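PDB 2PPX: uncharacterized protein Atu1735 from Agrobacterium tumefaciens, which is of unknown function but, as an XRE-family-like helix-turn-helix protein, probably binds DNA as a transcriptional regulator. Local coordinates for residues R34-I37 with I38-L42; L42-T45 with Q46-S50. All blocks are in the same frame, centred on the assembly; numbering follows the deposited sequence.

Contact 1 (R34-I37 with I38-L42); sequences RIKI and IRRAL. With SO4 (sulfate ion), chain B; SO4 (sulfate ion), chain F.
The helix 34-41, the first of the helix-turn-helix region, carries Lys36 and Arg40 one turn apart on a face where two sulfate ions, probably from the crystallisation liquor, are bound. The two side chains run side by side and point the same way. With CG anti to the backbone N (chi1 -172°) and an extended chain beyond, Lys36 lays its CE over the centre of one face of the Arg40 guanidinium, 3.3 Å from Arg40 CZ. The edge of that guanidinium is left to the anions: Arg40 NH1 bonds O2 of the chain B sulfate at 3.0 Å and O1 of the chain F sulfate at 3.1 Å, bridging the two ions, while NH2 reaches O4 of the chain F ion. Lys36 NZ bonds O3 of the chain F sulfate at 2.8 Å and also O1, the oxygen taken by Arg40 NH1, and this shared anion probably offsets the like charges. Arg39 presents its guanidinium edge to the chain B sulfate, the sulfur in its plane; NH1 bonds O3, and NH2 bonds O2, the oxygen also held by Arg40 NH1, almost straight (173°). Sulfates held by basic side chains in a probable DNA-binding domain are consistent with a site for DNA phosphates, though no DNA is present. A bend at chi3 (59°) turns the Arg39 guanidinium, whose NE forms a salt bridge with Glu64. Beneath these side chains Arg40 N donates to Lys36 O at 3.0 Å. On the inner side, Ile35 and Ile38 pack against Phe49 of helix 46-53, and Ile38 also touches Ile81 and Ala82 of helix 72-83.

Contact 2 (L42-T45 with Q46-S50); sequences LKLT and QEEFS
Thr45 occupies the N-cap of helix 46-53, just after a turn in which Lys43, at positive phi (58°), ends the preceding helix in a Schellman motif, and Thr45 O accepts from Phe49 N in the first turn. Thr45 and Glu48 form a capping box. Thr45 OG1, set between its own backbone N and carbonyl carbon (chi1 68°), accepts from Glu48 N at 3.1 Å. In return Glu48 sends its carboxylate back across the helix start, where OE1 accepts from Thr45 N at 2.9 Å; the bond is nearly straight (170°), and the donor meets OE1 on its anti side, somewhat out of the carboxylate plane. OE1 of Glu48 also receives a bond from a water at 2.7 Å, which also donates to Lys43 O, tying the carboxylate to the turn. Thus two donors hold OE1, and the negative charge lies at the helix N-terminus, where the helix dipole would probably stabilise it. The Glu48 chain passes close to the threonine hydroxyl, CG lying 3.2 Å from Thr45 OG1.

Both leucines of the turn reach the Phe49 ring. Leu42 brings CD1 to the ring edge, 4.0 Å from CE2 of Phe49, and Leu44 CD1 comes equally near CD2 of Phe49, its side chain running at about a right angle to that of the phenylalanine. Helices 46-53 and 57-64 probably form the helix-turn-helix proper, as in XRE-like domains, and this capped turn leads from helix 34-41 into the first of them. Phe49, on the first turn of helix 46-53, is buried against Ile35 and Ile38 of helix 34-41 and Leu60 of helix 57-64, while Gln46 bonds Glu64 and Arg61 of helix 57-64 and Glu47 pairs with Arg61.

In the fold
Contact 1 lies within helix 34-41 and contact 2 forms the turn and the start of helix 46-53; they follow directly along the chain and share Leu42. Contact 1 is partly buried, with Ile35 and Arg39 inside, whereas contact 2 is mostly at the surface and buries chiefly Phe49. Their polar chemistry differs in sign: basic side chains gather round sulfates in the first, while an acidic carboxylate caps a helix start in the second. Arg39 joins the two, its NH1 lying 2.9 Å from Leu44 O in a probable hydrogen bond and its CD packing on Phe49 CB, so that helices 34-41 and 46-53 meet around Arg39 and Phe49.

Contact 1 (R34-I37 with I38-L42)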
# COMPACT_ATOMS: atom_id res chain seq x y z
N ARG A 34 -2.13 4.82 -16.89
CA ARG A 34 -1.57 6.16 -16.98
C ARG A 34 -0.06 6.18 -16.80
O ARG A 34 0.64 6.89 -17.53
CB ARG A 34 -2.23 7.09 -15.94
CG ARG A 34 -3.60 7.60 -16.35
CD ARG A 34 -3.95 8.77 -15.44
NE ARG A 34 -5.23 9.40 -15.77
CZ ARG A 34 -5.62 10.59 -15.31
NH1 ARG A 34 -4.83 11.30 -14.51
NH2 ARG A 34 -6.80 11.08 -15.66
N ILE A 35 0.46 5.38 -15.87
CA ILE A 35 1.91 5.37 -15.59
C ILE A 35 2.70 4.97 -16.85
O ILE A 35 3.78 5.49 -17.08
CB ILE A 35 2.34 4.50 -14.36
CG1 ILE A 35 3.88 4.68 -14.08
CG2 ILE A 35 1.86 3.06 -14.55
CD1 ILE A 35 4.42 4.17 -12.72
N LYS A 36 2.15 4.02 -17.62
CA LYS A 36 2.81 3.53 -18.83
C LYS A 36 2.81 4.59 -19.93
O LYS A 36 3.82 4.77 -20.61
CB LYS A 36 2.12 2.26 -19.36
CG LYS A 36 2.85 1.59 -20.48
CD LYS A 36 2.19 0.24 -20.77
CE LYS A 36 2.80 -0.39 -21.98
NZ LYS A 36 2.16 -1.74 -22.23
N ILE A 37 1.68 5.29 -20.08
CA ILE A 37 1.60 6.51 -20.92
C ILE A 37 2.64 7.57 -20.57
O ILE A 37 3.37 8.06 -21.44
CB ILE A 37 0.18 7.14 -20.90
CG1 ILE A 37 -0.85 6.09 -21.37
CG2 ILE A 37 0.12 8.41 -21.85
CD1 ILE A 37 -2.30 6.56 -21.35
N ILE A 38 2.69 7.91 -19.29
CA ILE A 38 3.58 8.94 -18.81
C ILE A 38 5.04 8.50 -19.06
O ILE A 38 5.81 9.25 -19.60
CB ILE A 38 3.36 9.19 -17.28
CG1 ILE A 38 1.98 9.86 -17.04
CG2 ILE A 38 4.47 10.09 -16.71
CD1 ILE A 38 1.54 9.73 -15.56
N ARG A 39 5.39 7.26 -18.64
CA ARG A 39 6.77 6.79 -18.81
C ARG A 39 7.22 6.78 -20.28
O ARG A 39 8.31 7.24 -20.62
CB ARG A 39 6.93 5.38 -18.21
CG ARG A 39 8.36 4.85 -18.34
CD ARG A 39 8.49 3.44 -17.76
NE ARG A 39 7.62 2.44 -18.40
CZ ARG A 39 7.85 1.85 -19.57
NH1 ARG A 39 8.92 2.18 -20.31
NH2 ARG A 39 7.00 0.93 -20.02
N ARG A 40 6.39 6.22 -21.16
CA ARG A 40 6.71 6.23 -22.58
C ARG A 40 6.77 7.64 -23.16
O ARG A 40 7.58 7.94 -24.05
CB ARG A 40 5.72 5.38 -23.37
CG ARG A 40 5.95 3.91 -23.12
CD ARG A 40 5.10 3.08 -24.02
NE ARG A 40 5.44 1.67 -23.88
CZ ARG A 40 4.80 0.66 -24.45
NH1 ARG A 40 5.23 -0.59 -24.23
NH2 ARG A 40 3.74 0.88 -25.21
N ALA A 41 5.95 8.54 -22.64
CA ALA A 41 5.99 9.90 -23.18
C ALA A 41 7.26 10.64 -22.79
O ALA A 41 7.71 11.56 -23.51
CB ALA A 41 4.76 10.68 -22.79
N LEU A 42 7.84 10.23 -21.66
CA LEU A 42 9.12 10.74 -21.18
C LEU A 42 10.33 9.97 -21.76
O LEU A 42 11.46 10.32 -21.46
CB LEU A 42 9.17 10.68 -19.65
CG LEU A 42 8.11 11.48 -18.89
CD1 LEU A 42 8.28 11.32 -17.38
CD2 LEU A 42 8.13 12.96 -19.31
S SO4 B . 8.89 -0.06 -23.22
O1 SO4 B . 9.16 -1.12 -24.18
O2 SO4 B . 7.69 -0.49 -22.52
O3 SO4 B . 10.06 0.20 -22.41
O4 SO4 B . 8.62 1.23 -23.86
S SO4 F . 2.49 -2.66 -25.56
O1 SO4 F . 3.38 -3.12 -24.49
O2 SO4 F . 1.83 -3.82 -26.15
O3 SO4 F . 1.49 -1.75 -25.00
O4 SO4 F . 3.28 -1.97 -26.58

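Contact 2 (L42-T45 with Q46-S50)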
# COMPACT_ATOMS: atom_id res chain seq x y z
N LEU A 42 7.84 10.23 -21.66
CA LEU A 42 9.12 10.74 -21.18
C LEU A 42 10.33 9.97 -21.76
O LEU A 42 11.46 10.32 -21.46
CB LEU A 42 9.17 10.68 -19.65
CG LEU A 42 8.11 11.48 -18.89
CD1 LEU A 42 8.28 11.32 -17.38
CD2 LEU A 42 8.13 12.96 -19.31
N LYS A 43 10.06 8.93 -22.56
CA LYS A 43 11.11 8.10 -23.17
C LYS A 43 12.04 7.45 -22.15
O LYS A 43 13.27 7.42 -22.33
CB LYS A 43 11.92 8.89 -24.21
CG LYS A 43 11.34 8.88 -25.62
CD LYS A 43 12.45 8.93 -26.67
CE LYS A 43 13.21 10.26 -26.68
NZ LYS A 43 14.20 10.36 -27.79
N LEU A 44 11.46 6.94 -21.07
CA LEU A 44 12.21 6.27 -20.02
C LEU A 44 11.89 4.80 -20.02
O LEU A 44 10.74 4.41 -20.23
CB LEU A 44 11.89 6.87 -18.64
CG LEU A 44 12.28 8.35 -18.54
CD1 LEU A 44 11.82 8.91 -17.20
CD2 LEU A 44 13.80 8.60 -18.78
N THR A 45 12.91 3.98 -19.80
CA THR A 45 12.66 2.56 -19.57
C THR A 45 12.01 2.39 -18.19
O THR A 45 11.97 3.32 -17.37
CB THR A 45 13.97 1.74 -19.60
OG1 THR A 45 14.75 2.10 -18.45
CG2 THR A 45 14.79 1.97 -20.89
N GLN A 46 11.50 1.19 -17.92
CA GLN A 46 10.93 0.91 -16.61
C GLN A 46 11.95 1.13 -15.49
O GLN A 46 11.62 1.73 -14.45
CB GLN A 46 10.35 -0.50 -16.54
CG GLN A 46 9.11 -0.71 -17.50
CD GLN A 46 8.54 -2.12 -17.36
OE1 GLN A 46 9.28 -3.07 -17.18
NE2 GLN A 46 7.21 -2.25 -17.44
N GLU A 47 13.17 0.67 -15.71
CA GLU A 47 14.29 0.82 -14.77
C GLU A 47 14.59 2.28 -14.46
O GLU A 47 14.77 2.68 -13.32
CB GLU A 47 15.56 0.18 -15.38
CG GLU A 47 15.55 -1.34 -15.44
CD GLU A 47 14.67 -1.95 -16.54
OE1 GLU A 47 14.57 -3.20 -16.51
OE2 GLU A 47 14.08 -1.24 -17.42
N GLU A 48 14.68 3.07 -15.53
CA GLU A 48 14.96 4.49 -15.40
C GLU A 48 13.86 5.24 -14.63
O GLU A 48 14.15 6.07 -13.76
CB GLU A 48 15.17 5.13 -16.77
CG GLU A 48 16.44 4.64 -17.48
CD GLU A 48 16.55 5.11 -18.92
OE1 GLU A 48 15.53 5.29 -19.60
OE2 GLU A 48 17.69 5.30 -19.37
N PHE A 49 12.61 4.97 -15.00
CA PHE A 49 11.46 5.62 -14.38
C PHE A 49 11.40 5.24 -12.91
O PHE A 49 11.23 6.11 -12.04
CB PHE A 49 10.15 5.24 -15.13
CG PHE A 49 8.95 6.12 -14.75
CD1 PHE A 49 8.18 5.80 -13.63
CD2 PHE A 49 8.64 7.26 -15.50
CE1 PHE A 49 7.09 6.60 -13.26
CE2 PHE A 49 7.56 8.06 -15.16
CZ PHE A 49 6.77 7.71 -14.02
N SER A 50 11.57 3.94 -12.61
CA SER A 50 11.64 3.43 -11.24
C SER A 50 12.69 4.15 -10.39
O SER A 50 12.38 4.63 -9.30
CB SER A 50 11.85 1.90 -11.22
OG SER A 50 12.13 1.43 -9.91
O HOH W 1 15.45 5.59 -22.29